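Piwi domain-containing protein (PDB 5THE) is the C-terminal lobe, with the Piwi domain, of a budding yeast Argonaute, a protein that probably binds RNA and is linked to selective cleavage of RNA targets. Local coordinates at residues Asp33-Gln38 and His247-Glu252; His55-Gly60 and Gln414-Val419; Ala87-Pro92 and Val190-Asn195; His275-Asp280 and Cys504-Gly509. All coordinates share one frame; numbering follows the deposited sequence.

Contact 1. Residues Asp33-Gln38 and His247-Glu252; sequences DAPVVQ and HSLSIE
Gln38 and Ser248 form the hydrogen-bonded pair of a short antiparallel ladder, in which strand 37-38 runs between strands 43-44 and 248-249 of a three-stranded sheet. Backbone bonds knit the edge: Gln38 N donates to Ser248 O at 2.6 Å, Ser248 N to Gln38 O at 3.0 Å and, beyond the non-hydrogen-bonded pair Val37-Leu249, Ser250 N to Val36 O at 2.9 Å.

Among apolar contacts, Pro35 CG rests on Leu249 CD2 at 3.5 Å, compact hydrocarbon that suits a buried place beside helix 465-475. The beta-branched Val36 sets its CB against Ser250 CB at 3.6 Å; the hydroxyl of Ser250 bonds to Asn253, as fits a serine at a helix N-cap.

Two polar side chains complete the contact. With its OG between the backbone N and the carbonyl carbon (chi1 78°), Ser248 donates to Leu249 O and also lies against Gln38 CB. With an alanine here, Leu249 O would probably lose this donor and a small gap would open beside Gln38 CB. Gln38, bent at its second torsion, brings OE1 to a water that donates to it at 2.7 Å and accepts from Ile251 N, in the first helical turn, at 2.8 Å.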
loop_
_atom_site.group_PDB
_atom_site.type_symbol
_atom_site.label_atom_id
_atom_site.label_comp_id
_atom_site.label_asym_id
_atom_site.label_seq_id
_atom_site.Cartn_x
_atom_site.Cartn_y
_atom_site.Cartn_z
ATOM N N ASP A 33 -19.847 9.241 3.961
ATOM C CA ASP A 33 -19.798 9.465 2.528
ATOM C C ASP A 33 -18.406 9.148 1.981
ATOM O O ASP A 33 -17.403 9.229 2.688
ATOM C CB ASP A 33 -20.186 10.909 2.204
ATOM C CG ASP A 33 -21.621 11.225 2.581
ATOM O OD1 ASP A 33 -22.489 10.323 2.482
ATOM O OD2 ASP A 33 -21.884 12.370 2.995
ATOM N N ALA A 34 -18.363 8.753 0.713
ATOM C CA ALA A 34 -17.093 8.575 0.039
ATOM C C ALA A 34 -16.476 9.939 -0.240
ATOM O O ALA A 34 -17.192 10.928 -0.377
ATOM C CB ALA A 34 -17.279 7.822 -1.276
ATOM N N PRO A 35 -15.153 10.025 -0.323
ATOM C CA PRO A 35 -14.543 11.245 -0.856
ATOM C C PRO A 35 -14.764 11.313 -2.355
ATOM O O PRO A 35 -15.143 10.339 -3.015
ATOM C CB PRO A 35 -13.058 11.093 -0.526
ATOM C CG PRO A 35 -12.844 9.582 -0.531
ATOM C CD PRO A 35 -14.148 9.002 0.022
ATOM N N VAL A 36 -14.489 12.484 -2.904
ATOM C CA VAL A 36 -14.461 12.645 -4.350
ATOM C C VAL A 36 -13.181 12.009 -4.872
ATOM O O VAL A 36 -12.078 12.402 -4.480
ATOM C CB VAL A 36 -14.539 14.127 -4.735
ATOM C CG1 VAL A 36 -14.462 14.280 -6.225
ATOM C CG2 VAL A 36 -15.813 14.746 -4.176
ATOM N N VAL A 37 -13.317 11.019 -5.751
ATOM C CA VAL A 37 -12.140 10.435 -6.385
ATOM C C VAL A 37 -11.749 11.305 -7.570
ATOM O O VAL A 37 -12.593 11.670 -8.390
ATOM C CB VAL A 37 -12.405 8.984 -6.819
ATOM C CG1 VAL A 37 -11.189 8.439 -7.575
ATOM C CG2 VAL A 37 -12.709 8.101 -5.603
ATOM N N GLN A 38 -10.470 11.653 -7.656
ATOM C CA GLN A 38 -9.974 12.587 -8.660
ATOM C C GLN A 38 -9.191 11.836 -9.729
ATOM O O GLN A 38 -8.243 11.120 -9.407
ATOM C CB GLN A 38 -9.076 13.646 -8.008
ATOM C CG GLN A 38 -8.462 14.614 -9.000
ATOM C CD GLN A 38 -9.479 15.616 -9.502
ATOM O OE1 GLN A 38 -10.045 16.355 -8.719
ATOM N NE2 GLN A 38 -9.727 15.634 -10.805
ATOM N N HIS A 247 -5.156 7.795 -9.528
ATOM C CA HIS A 247 -6.220 8.610 -8.978
ATOM C C HIS A 247 -5.772 9.158 -7.637
ATOM O O HIS A 247 -4.794 8.700 -7.043
ATOM C CB HIS A 247 -7.513 7.801 -8.811
ATOM C CG HIS A 247 -7.386 6.667 -7.839
ATOM N ND1 HIS A 247 -6.811 5.454 -8.172
ATOM C CD2 HIS A 247 -7.750 6.567 -6.537
ATOM C CE1 HIS A 247 -6.849 4.650 -7.125
ATOM N NE2 HIS A 247 -7.408 5.300 -6.116
ATOM N N SER A 248 -6.506 10.156 -7.165
ATOM C CA SER A 248 -6.298 10.719 -5.848
ATOM C C SER A 248 -7.664 11.101 -5.318
ATOM O O SER A 248 -8.696 10.788 -5.922
ATOM C CB SER A 248 -5.342 11.920 -5.894
ATOM O OG SER A 248 -6.003 13.101 -6.358
ATOM N N LEU A 249 -7.670 11.790 -4.188
ATOM C CA LEU A 249 -8.875 12.456 -3.721
ATOM C C LEU A 249 -8.893 13.887 -4.247
ATOM O O LEU A 249 -7.867 14.440 -4.654
ATOM C CB LEU A 249 -8.936 12.451 -2.192
ATOM C CG LEU A 249 -8.816 11.075 -1.550
ATOM C CD1 LEU A 249 -9.072 11.190 -0.053
ATOM C CD2 LEU A 249 -9.796 10.112 -2.218
ATOM N N SER A 250 -10.071 14.489 -4.229
ATOM C CA SER A 250 -10.178 15.879 -4.653
ATOM C C SER A 250 -9.383 16.783 -3.721
ATOM O O SER A 250 -9.053 16.424 -2.588
ATOM C CB SER A 250 -11.635 16.336 -4.669
ATOM O OG SER A 250 -12.113 16.467 -3.337
ATOM N N ILE A 251 -9.086 17.981 -4.228
ATOM C CA ILE A 251 -8.435 19.021 -3.433
ATOM C C ILE A 251 -9.226 19.305 -2.161
ATOM O O ILE A 251 -8.657 19.432 -1.071
ATOM C CB ILE A 251 -8.256 20.293 -4.282
ATOM C CG1 ILE A 251 -7.087 20.102 -5.254
ATOM C CG2 ILE A 251 -8.102 21.547 -3.383
ATOM C CD1 ILE A 251 -6.800 21.304 -6.131
ATOM N N GLU A 252 -10.549 19.436 -2.285
ATOM C CA GLU A 252 -11.386 19.678 -1.113
ATOM C C GLU A 252 -11.175 18.596 -0.056
ATOM O O GLU A 252 -10.981 18.897 1.126
ATOM C CB GLU A 252 -12.855 19.755 -1.538
ATOM C CG GLU A 252 -13.817 20.289 -0.496
ATOM C CD GLU A 252 -13.378 21.619 0.115
ATOM O OE1 GLU A 252 -13.655 21.834 1.313
ATOM O OE2 GLU A 252 -12.756 22.449 -0.583
HETATM O O HOH W 1 -9.094 18.205 -7.025
#

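Contact 2. Residues His55-Gly60 and Gln414-Val419; sequences HEESKG and QSMGNV
Glu56 and Glu57 press their aliphatic carbons onto the turn end of a beta hairpin. Glu56 CG lies 3.2 Å from Gln414 O and also meets the hydroxyl of Ser415; Glu57 meets the same hydroxyl through its CA, 3.3 Å from Ser415 OG. A small serine suits this tight spot, and its OG is hydrogen-bonded outward to Gln443. Glu57 crosses Met416 at about a right angle, CD to CG 3.8 Å.

The two carboxylates share one water, which donates to Glu56 OE2 at 2.7 Å and to Glu57 OE1 at 2.9 Å while accepting from Met416 N. One backbone N-H is thus linked to two acids, whose mutual repulsion the water probably eases; Lys54 makes a long, weak ion pair with Glu57. Glu56 reaches the water by folding back at its second torsion (-79°), whereas Glu57 is extended beyond CG.

The acids ride on a 3-10 turn in which Ser58 N and Ser58 OG both donate to His55 O. Ser415 to Asn418 form a type I' turn with positive phi at Met416 and at Gly417, where a residue with no side chain adopts it readily, and Asn418 ND2 ties back to Met416 O.

The turn joins strands 410-415 and 418-419, whose Gln414 and Val419 lie on strand 397-398; the 3-10 turn belongs to the long loop between strands 43-44 and 77-85.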
loop_
_atom_site.group_PDB
_atom_site.type_symbol
_atom_site.label_atom_id
_atom_site.label_comp_id
_atom_site.label_asym_id
_atom_site.label_seq_id
_atom_site.Cartn_x
_atom_site.Cartn_y
_atom_site.Cartn_z
ATOM N N HIS A 55 -27.190 1.016 -8.010
ATOM C CA HIS A 55 -26.379 2.224 -7.927
ATOM C C HIS A 55 -25.340 2.090 -6.819
ATOM O O HIS A 55 -24.195 2.522 -6.976
ATOM C CB HIS A 55 -27.278 3.442 -7.700
ATOM C CG HIS A 55 -26.534 4.741 -7.602
ATOM N ND1 HIS A 55 -25.953 5.352 -8.691
ATOM C CD2 HIS A 55 -26.285 5.547 -6.544
ATOM C CE1 HIS A 55 -25.378 6.477 -8.308
ATOM N NE2 HIS A 55 -25.565 6.619 -7.009
ATOM N N GLU A 56 -25.709 1.428 -5.715
ATOM C CA GLU A 56 -24.840 1.356 -4.545
ATOM C C GLU A 56 -23.544 0.600 -4.828
ATOM O O GLU A 56 -22.535 0.839 -4.159
ATOM C CB GLU A 56 -25.587 0.693 -3.388
ATOM C CG GLU A 56 -25.912 -0.774 -3.623
ATOM C CD GLU A 56 -27.109 -0.996 -4.523
ATOM O OE1 GLU A 56 -27.759 -0.002 -4.921
ATOM O OE2 GLU A 56 -27.399 -2.177 -4.831
ATOM N N GLU A 57 -23.539 -0.311 -5.802
ATOM C CA GLU A 57 -22.336 -1.108 -6.020
ATOM C C GLU A 57 -21.203 -0.290 -6.597
ATOM O O GLU A 57 -20.082 -0.801 -6.692
ATOM C CB GLU A 57 -22.639 -2.296 -6.927
ATOM C CG GLU A 57 -23.824 -3.092 -6.423
ATOM C CD GLU A 57 -23.974 -4.429 -7.112
ATOM O OE1 GLU A 57 -24.826 -5.223 -6.671
ATOM O OE2 GLU A 57 -23.252 -4.678 -8.094
ATOM N N SER A 58 -21.457 0.966 -6.935
ATOM C CA SER A 58 -20.433 1.843 -7.471
ATOM C C SER A 58 -19.723 2.646 -6.390
ATOM O O SER A 58 -18.697 3.255 -6.679
ATOM C CB SER A 58 -21.047 2.792 -8.519
ATOM O OG SER A 58 -21.804 3.827 -7.922
ATOM N N LYS A 59 -20.236 2.676 -5.160
ATOM C CA LYS A 59 -19.516 3.361 -4.092
ATOM C C LYS A 59 -18.210 2.618 -3.801
ATOM O O LYS A 59 -18.219 1.415 -3.523
ATOM C CB LYS A 59 -20.363 3.449 -2.827
ATOM C CG LYS A 59 -19.716 4.356 -1.771
ATOM C CD LYS A 59 -20.575 4.461 -0.511
ATOM C CE LYS A 59 -19.968 5.458 0.465
ATOM N NZ LYS A 59 -20.740 5.514 1.754
ATOM N N GLY A 60 -17.085 3.327 -3.890
ATOM C CA GLY A 60 -15.807 2.677 -3.649
ATOM C C GLY A 60 -15.466 1.624 -4.677
ATOM O O GLY A 60 -14.779 0.651 -4.359
ATOM N N GLN A 414 -27.070 -0.745 1.948
ATOM C CA GLN A 414 -26.326 -1.988 1.787
ATOM C C GLN A 414 -25.946 -2.145 0.325
ATOM O O GLN A 414 -26.564 -1.549 -0.559
ATOM C CB GLN A 414 -27.126 -3.205 2.258
ATOM C CG GLN A 414 -28.491 -3.343 1.618
ATOM C CD GLN A 414 -29.113 -4.704 1.898
ATOM O OE1 GLN A 414 -28.743 -5.694 1.275
ATOM N NE2 GLN A 414 -30.040 -4.759 2.853
ATOM N N SER A 415 -24.917 -2.964 0.082
ATOM C CA SER A 415 -24.421 -3.216 -1.266
ATOM C C SER A 415 -23.840 -4.618 -1.335
ATOM O O SER A 415 -23.062 -5.021 -0.456
ATOM C CB SER A 415 -23.354 -2.194 -1.667
ATOM O OG SER A 415 -22.955 -2.406 -3.009
ATOM N N MET A 416 -24.204 -5.348 -2.392
ATOM C CA MET A 416 -23.696 -6.702 -2.597
ATOM C C MET A 416 -23.932 -7.582 -1.373
ATOM O O MET A 416 -23.066 -8.350 -0.961
ATOM C CB MET A 416 -22.215 -6.671 -2.972
ATOM C CG MET A 416 -21.952 -5.885 -4.236
ATOM S SD MET A 416 -20.202 -5.552 -4.435
ATOM C CE MET A 416 -19.608 -7.118 -5.010
ATOM N N GLY A 417 -25.109 -7.448 -0.775
ATOM C CA GLY A 417 -25.473 -8.265 0.358
ATOM C C GLY A 417 -24.760 -7.917 1.638
ATOM O O GLY A 417 -24.892 -8.647 2.622
ATOM N N ASN A 418 -24.007 -6.825 1.655
ATOM C CA ASN A 418 -23.195 -6.454 2.800
ATOM C C ASN A 418 -23.539 -5.041 3.231
ATOM O O ASN A 418 -24.263 -4.320 2.541
ATOM C CB ASN A 418 -21.706 -6.590 2.469
ATOM C CG ASN A 418 -21.243 -8.037 2.552
ATOM O OD1 ASN A 418 -20.754 -8.484 3.587
ATOM N ND2 ASN A 418 -21.436 -8.783 1.475
ATOM N N VAL A 419 -23.043 -4.650 4.405
ATOM C CA VAL A 419 -23.314 -3.290 4.831
ATOM C C VAL A 419 -22.631 -2.347 3.846
ATOM O O VAL A 419 -21.689 -2.715 3.127
ATOM C CB VAL A 419 -22.865 -3.014 6.280
ATOM C CG1 VAL A 419 -23.708 -3.836 7.254
ATOM C CG2 VAL A 419 -21.373 -3.346 6.472
HETATM O O HOH W 2 -26.216 -4.543 -4.254
#

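Contact 3. Residues Ala87-Pro92 and Val190-Asn195; sequences ANTAPP and VLRRGN
Arg192 meets Thr89 end-on, its side chain crossing that of the threonine at about a right angle. The site lies at the ends of two neighbouring strands, 77-85 and 185-191, of a parallel sheet consistent with the Rossmann-like MID domain of Argonautes. With CG anti to the backbone N (chi1 172°), the arginine reaches from its strand end into the loop before helix 95-111. NH1 donates to Thr89 O at 2.8 Å, the oxygen lying near the guanidinium plane, though the donor stands well above the carbonyl plane. NH2 donates to Thr89 OG1 at 2.9 Å, and NH1 adds a longer bond to the same hydroxyl. Asn85 takes a further bond from NH1, so a flat group with several N-H donors suits the place. One guanidinium face carries Pro91 CA, 3.7 Å above its centre. A leucine in place of Arg192 would probably leave Thr89 OG1 without these donors and the loop less firmly tied to the strand end. The neighbouring Leu191 packs on a uracil base of the bound RNA, placing the contact beside the nucleic acid. Arg193 turns a guanidinium face to the small Ala87, whose CB comes within 4.1 Å of NH1.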
loop_
_atom_site.group_PDB
_atom_site.type_symbol
_atom_site.label_atom_id
_atom_site.label_comp_id
_atom_site.label_asym_id
_atom_site.label_seq_id
_atom_site.Cartn_x
_atom_site.Cartn_y
_atom_site.Cartn_z
ATOM N N ALA A 87 10.127 -23.322 -16.654
ATOM C CA ALA A 87 9.767 -24.723 -16.851
ATOM C C ALA A 87 10.965 -25.438 -17.472
ATOM O O ALA A 87 11.957 -24.807 -17.851
ATOM C CB ALA A 87 8.534 -24.872 -17.743
ATOM N N ASN A 88 10.876 -26.765 -17.580
ATOM C CA ASN A 88 11.968 -27.542 -18.160
ATOM C C ASN A 88 11.783 -27.811 -19.646
ATOM O O ASN A 88 12.596 -28.525 -20.234
ATOM C CB ASN A 88 12.149 -28.874 -17.414
ATOM C CG ASN A 88 12.554 -28.675 -15.975
ATOM O OD1 ASN A 88 13.144 -27.656 -15.629
ATOM N ND2 ASN A 88 12.245 -29.640 -15.129
ATOM N N THR A 89 10.741 -27.266 -20.259
ATOM C CA THR A 89 10.513 -27.373 -21.691
ATOM C C THR A 89 10.710 -26.015 -22.345
ATOM O O THR A 89 10.566 -24.967 -21.708
ATOM C CB THR A 89 9.094 -27.854 -22.002
ATOM O OG1 THR A 89 8.156 -26.934 -21.432
ATOM C CG2 THR A 89 8.850 -29.233 -21.441
ATOM N N ALA A 90 11.028 -26.044 -23.637
ATOM C CA ALA A 90 11.010 -24.809 -24.398
ATOM C C ALA A 90 9.579 -24.285 -24.462
ATOM O O ALA A 90 8.623 -25.065 -24.433
ATOM C CB ALA A 90 11.555 -25.021 -25.812
ATOM N N PRO A 91 9.392 -22.969 -24.515
ATOM C CA PRO A 91 8.050 -22.443 -24.723
ATOM C C PRO A 91 7.529 -22.863 -26.082
ATOM O O PRO A 91 8.316 -23.171 -26.998
ATOM C CB PRO A 91 8.245 -20.920 -24.634
ATOM C CG PRO A 91 9.713 -20.687 -24.658
ATOM C CD PRO A 91 10.375 -21.925 -24.187
ATOM N N PRO A 92 6.208 -22.901 -26.259
ATOM C CA PRO A 92 5.654 -23.257 -27.574
ATOM C C PRO A 92 6.145 -22.306 -28.651
ATOM O O PRO A 92 6.442 -21.136 -28.389
ATOM C CB PRO A 92 4.138 -23.129 -27.375
ATOM C CG PRO A 92 3.931 -23.183 -25.920
ATOM C CD PRO A 92 5.156 -22.593 -25.283
ATOM N N VAL A 190 7.828 -11.652 -17.953
ATOM C CA VAL A 190 6.688 -12.469 -18.357
ATOM C C VAL A 190 6.982 -13.893 -17.908
ATOM O O VAL A 190 7.864 -14.559 -18.468
ATOM C CB VAL A 190 6.444 -12.397 -19.869
ATOM C CG1 VAL A 190 5.262 -13.268 -20.275
ATOM C CG2 VAL A 190 6.197 -10.934 -20.290
ATOM N N LEU A 191 6.258 -14.361 -16.896
ATOM C CA LEU A 191 6.561 -15.653 -16.276
ATOM C C LEU A 191 5.822 -16.768 -16.995
ATOM O O LEU A 191 4.597 -16.716 -17.133
ATOM C CB LEU A 191 6.176 -15.660 -14.796
ATOM C CG LEU A 191 6.627 -14.431 -14.016
ATOM C CD1 LEU A 191 6.121 -14.510 -12.595
ATOM C CD2 LEU A 191 8.142 -14.297 -14.048
ATOM N N ARG A 192 6.560 -17.791 -17.432
ATOM C CA ARG A 192 5.902 -18.919 -18.087
ATOM C C ARG A 192 4.926 -19.621 -17.145
ATOM O O ARG A 192 3.838 -20.034 -17.563
ATOM C CB ARG A 192 6.944 -19.907 -18.612
ATOM C CG ARG A 192 6.343 -21.212 -19.138
ATOM C CD ARG A 192 6.688 -21.417 -20.596
ATOM N NE ARG A 192 6.128 -22.646 -21.151
ATOM C CZ ARG A 192 6.829 -23.747 -21.395
ATOM N NH1 ARG A 192 8.128 -23.797 -21.133
ATOM N NH2 ARG A 192 6.227 -24.805 -21.907
ATOM N N ARG A 193 5.287 -19.769 -15.872
ATOM C CA ARG A 193 4.419 -20.416 -14.895
ATOM C C ARG A 193 4.231 -19.484 -13.707
ATOM O O ARG A 193 5.208 -18.927 -13.197
ATOM C CB ARG A 193 5.004 -21.772 -14.430
ATOM C CG ARG A 193 5.528 -22.701 -15.562
ATOM C CD ARG A 193 4.461 -23.641 -16.149
ATOM N NE ARG A 193 4.439 -24.954 -15.492
ATOM C CZ ARG A 193 4.530 -26.125 -16.123
ATOM N NH1 ARG A 193 4.639 -26.171 -17.445
ATOM N NH2 ARG A 193 4.501 -27.257 -15.430
ATOM N N GLY A 194 2.976 -19.323 -13.262
ATOM C CA GLY A 194 2.672 -18.585 -12.050
ATOM C C GLY A 194 2.971 -19.396 -10.798
ATOM O O GLY A 194 3.439 -20.534 -10.851
ATOM N N ASN A 195 2.726 -18.765 -9.645
ATOM C CA ASN A 195 2.819 -19.424 -8.332
ATOM C C ASN A 195 4.213 -19.981 -8.041
ATOM O O ASN A 195 4.353 -20.965 -7.315
ATOM C CB ASN A 195 1.780 -20.541 -8.188
ATOM C CG ASN A 195 0.357 -20.037 -8.323
ATOM O OD1 ASN A 195 -0.013 -19.027 -7.727
ATOM N ND2 ASN A 195 -0.451 -20.739 -9.114
#

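Contact 4. Residues His275-Asp280 and Cys504-Gly509; sequences HYPEKD and CFFKAG
The loop 275-280, which joins strands 264-274 and 282-289 of the RNase H-like Piwi domain, comes against one side of helix 490-515, and the backbones draw closest where Pro277 CA and Lys507 CA stand 6.6 Å apart. Phe506 and Pro277 form the apolar half of the contact. The proline ring lies over the phenylalanine ring in a CH-pi contact, with Pro277 CG 3.7 Å from the centroid of the Phe506 ring and only 12° off its normal. A rigid proline suits the spot, since its saturated ring offers polarised C-H groups to an aromatic face. Phe506 points its ring at the loop with CG anti to the backbone N (chi1 -179°). Glu278 approaches the same ring at its edge, CG to CE1 3.7 Å, with its carboxylate turned about 30° from the ring plane.

Bent at its second torsion, Glu278 carries its acid past the ring to Lys507. Its OE2 lies 3.2 Å from Lys507 CG and forms a salt bridge, weak as a hydrogen bond, with Lys507 NZ at 3.5 Å. The lysine curls through its last two torsions to bring the ammonium back beside the acid, and its CG also lies against Pro277 O. A water donates both to Glu278 OE2 and to the helix carbonyl Lys507 O, at 2.9 Å from the latter.

Here the fixed grip is probably the proline on the aromatic face, while the salt bridge, with only a weak hydrogen bond in it and at a partly exposed place, is likely to add a looser electrostatic attraction that keeps the acid close to the helix.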
loop_
_atom_site.group_PDB
_atom_site.type_symbol
_atom_site.label_atom_id
_atom_site.label_comp_id
_atom_site.label_asym_id
_atom_site.label_seq_id
_atom_site.Cartn_x
_atom_site.Cartn_y
_atom_site.Cartn_z
ATOM N N HIS A 275 6.399 -11.810 10.549
ATOM C CA HIS A 275 7.195 -12.687 11.388
ATOM C C HIS A 275 7.632 -13.916 10.614
ATOM O O HIS A 275 6.967 -14.340 9.663
ATOM C CB HIS A 275 6.418 -13.098 12.623
ATOM C CG HIS A 275 5.930 -11.934 13.419
ATOM N ND1 HIS A 275 6.782 -11.113 14.124
ATOM C CD2 HIS A 275 4.684 -11.439 13.606
ATOM C CE1 HIS A 275 6.082 -10.162 14.715
ATOM N NE2 HIS A 275 4.805 -10.341 14.420
ATOM N N TYR A 276 8.763 -14.464 11.044
ATOM C CA TYR A 276 9.301 -15.720 10.534
ATOM C C TYR A 276 9.320 -15.772 9.006
ATOM O O TYR A 276 8.610 -16.579 8.394
ATOM C CB TYR A 276 8.531 -16.897 11.116
ATOM C CG TYR A 276 8.517 -16.856 12.633
ATOM C CD1 TYR A 276 9.698 -17.001 13.358
ATOM C CD2 TYR A 276 7.334 -16.634 13.337
ATOM C CE1 TYR A 276 9.704 -16.946 14.743
ATOM C CE2 TYR A 276 7.330 -16.583 14.730
ATOM C CZ TYR A 276 8.517 -16.740 15.423
ATOM O OH TYR A 276 8.527 -16.678 16.798
ATOM N N PRO A 277 10.107 -14.913 8.351
ATOM C CA PRO A 277 10.239 -15.026 6.891
ATOM C C PRO A 277 10.813 -16.366 6.477
ATOM O O PRO A 277 10.505 -16.873 5.389
ATOM C CB PRO A 277 11.169 -13.857 6.529
ATOM C CG PRO A 277 11.927 -13.559 7.787
ATOM C CD PRO A 277 10.965 -13.848 8.908
ATOM N N GLU A 278 11.658 -16.942 7.324
ATOM C CA GLU A 278 11.991 -18.355 7.341
ATOM C C GLU A 278 11.837 -18.823 8.783
ATOM O O GLU A 278 11.575 -18.021 9.683
ATOM C CB GLU A 278 13.406 -18.613 6.814
ATOM C CG GLU A 278 13.627 -18.202 5.367
ATOM C CD GLU A 278 12.950 -19.135 4.399
ATOM O OE1 GLU A 278 12.411 -20.166 4.850
ATOM O OE2 GLU A 278 12.975 -18.854 3.184
ATOM N N LYS A 279 12.002 -20.121 9.014
ATOM C CA LYS A 279 11.740 -20.655 10.341
ATOM C C LYS A 279 12.761 -20.113 11.332
ATOM O O LYS A 279 13.962 -20.074 11.046
ATOM C CB LYS A 279 11.758 -22.184 10.324
ATOM C CG LYS A 279 10.958 -22.797 11.456
ATOM C CD LYS A 279 11.812 -23.678 12.357
ATOM C CE LYS A 279 12.154 -25.013 11.712
ATOM N NZ LYS A 279 12.911 -25.903 12.649
ATOM N N ASP A 280 12.264 -19.647 12.480
ATOM C CA ASP A 280 13.064 -19.133 13.588
ATOM C C ASP A 280 13.811 -17.848 13.252
ATOM O O ASP A 280 14.745 -17.470 13.966
ATOM C CB ASP A 280 14.047 -20.197 14.091
ATOM C CG ASP A 280 13.345 -21.452 14.570
ATOM O OD1 ASP A 280 12.232 -21.343 15.130
ATOM O OD2 ASP A 280 13.904 -22.550 14.376
ATOM N N CYS A 504 10.449 -11.349 0.543
ATOM C CA CYS A 504 11.050 -11.862 -0.693
ATOM C C CYS A 504 12.566 -11.728 -0.668
ATOM O O CYS A 504 13.293 -12.677 -0.986
ATOM C CB CYS A 504 10.503 -11.114 -1.911
ATOM S SG CYS A 504 8.759 -11.336 -2.206
ATOM N N PHE A 505 13.060 -10.534 -0.319
ATOM C CA PHE A 505 14.500 -10.308 -0.309
ATOM C C PHE A 505 15.178 -11.220 0.705
ATOM O O PHE A 505 16.213 -11.827 0.413
ATOM C CB PHE A 505 14.815 -8.847 0.020
ATOM C CG PHE A 505 14.246 -7.852 -0.950
ATOM C CD1 PHE A 505 13.972 -8.203 -2.262
ATOM C CD2 PHE A 505 13.996 -6.548 -0.537
ATOM C CE1 PHE A 505 13.454 -7.268 -3.154
ATOM C CE2 PHE A 505 13.485 -5.602 -1.419
ATOM C CZ PHE A 505 13.217 -5.966 -2.733
ATOM N N PHE A 506 14.607 -11.315 1.914
ATOM C CA PHE A 506 15.186 -12.169 2.946
ATOM C C PHE A 506 15.255 -13.614 2.470
ATOM O O PHE A 506 16.300 -14.274 2.582
ATOM C CB PHE A 506 14.361 -12.062 4.229
ATOM C CG PHE A 506 14.900 -12.885 5.378
ATOM C CD1 PHE A 506 14.675 -14.253 5.445
ATOM C CD2 PHE A 506 15.601 -12.280 6.404
ATOM C CE1 PHE A 506 15.159 -15.001 6.495
ATOM C CE2 PHE A 506 16.083 -13.026 7.460
ATOM C CZ PHE A 506 15.865 -14.383 7.503
ATOM N N LYS A 507 14.150 -14.100 1.901
ATOM C CA LYS A 507 14.051 -15.493 1.477
ATOM C C LYS A 507 14.966 -15.802 0.295
ATOM O O LYS A 507 15.529 -16.902 0.219
ATOM C CB LYS A 507 12.597 -15.825 1.135
ATOM C CG LYS A 507 11.713 -16.026 2.357
ATOM C CD LYS A 507 10.224 -16.084 1.979
ATOM C CE LYS A 507 9.952 -17.080 0.867
ATOM N NZ LYS A 507 10.058 -18.486 1.331
ATOM N N ALA A 508 15.113 -14.868 -0.647
ATOM C CA ALA A 508 15.933 -15.144 -1.826
ATOM C C ALA A 508 17.410 -15.317 -1.488
ATOM O O ALA A 508 18.146 -15.932 -2.266
ATOM C CB ALA A 508 15.784 -14.027 -2.858
ATOM N N GLY A 509 17.861 -14.784 -0.360
ATOM C CA GLY A 509 19.266 -14.872 -0.012
ATOM C C GLY A 509 19.520 -15.787 1.165
ATOM O O GLY A 509 20.666 -15.974 1.581
HETATM O O HOH W 3 14.278 -19.356 1.141
#

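Contact 1 is the buried one, contacts 2 and 4 are partly buried, and contact 3 lies at the surface beside the RNA. Their chemistry follows: paired backbones in contact 1, a shared water in contact 2, an arginine gripping a loop in contact 3, and a CH-pi contact with a salt bridge in contact 4. Contacts 1 and 2 tie N-terminal segments on the two sides of strand 43-44 to the Piwi domain, whereas contact 4 lies wholly within it. Contacts 1 and 2 touch through Ala34 and Lys59, and their segments alternate along the chain. Contact 4 lies across the chain's centre from both. Contact 3 falls within the stretch they both bridge.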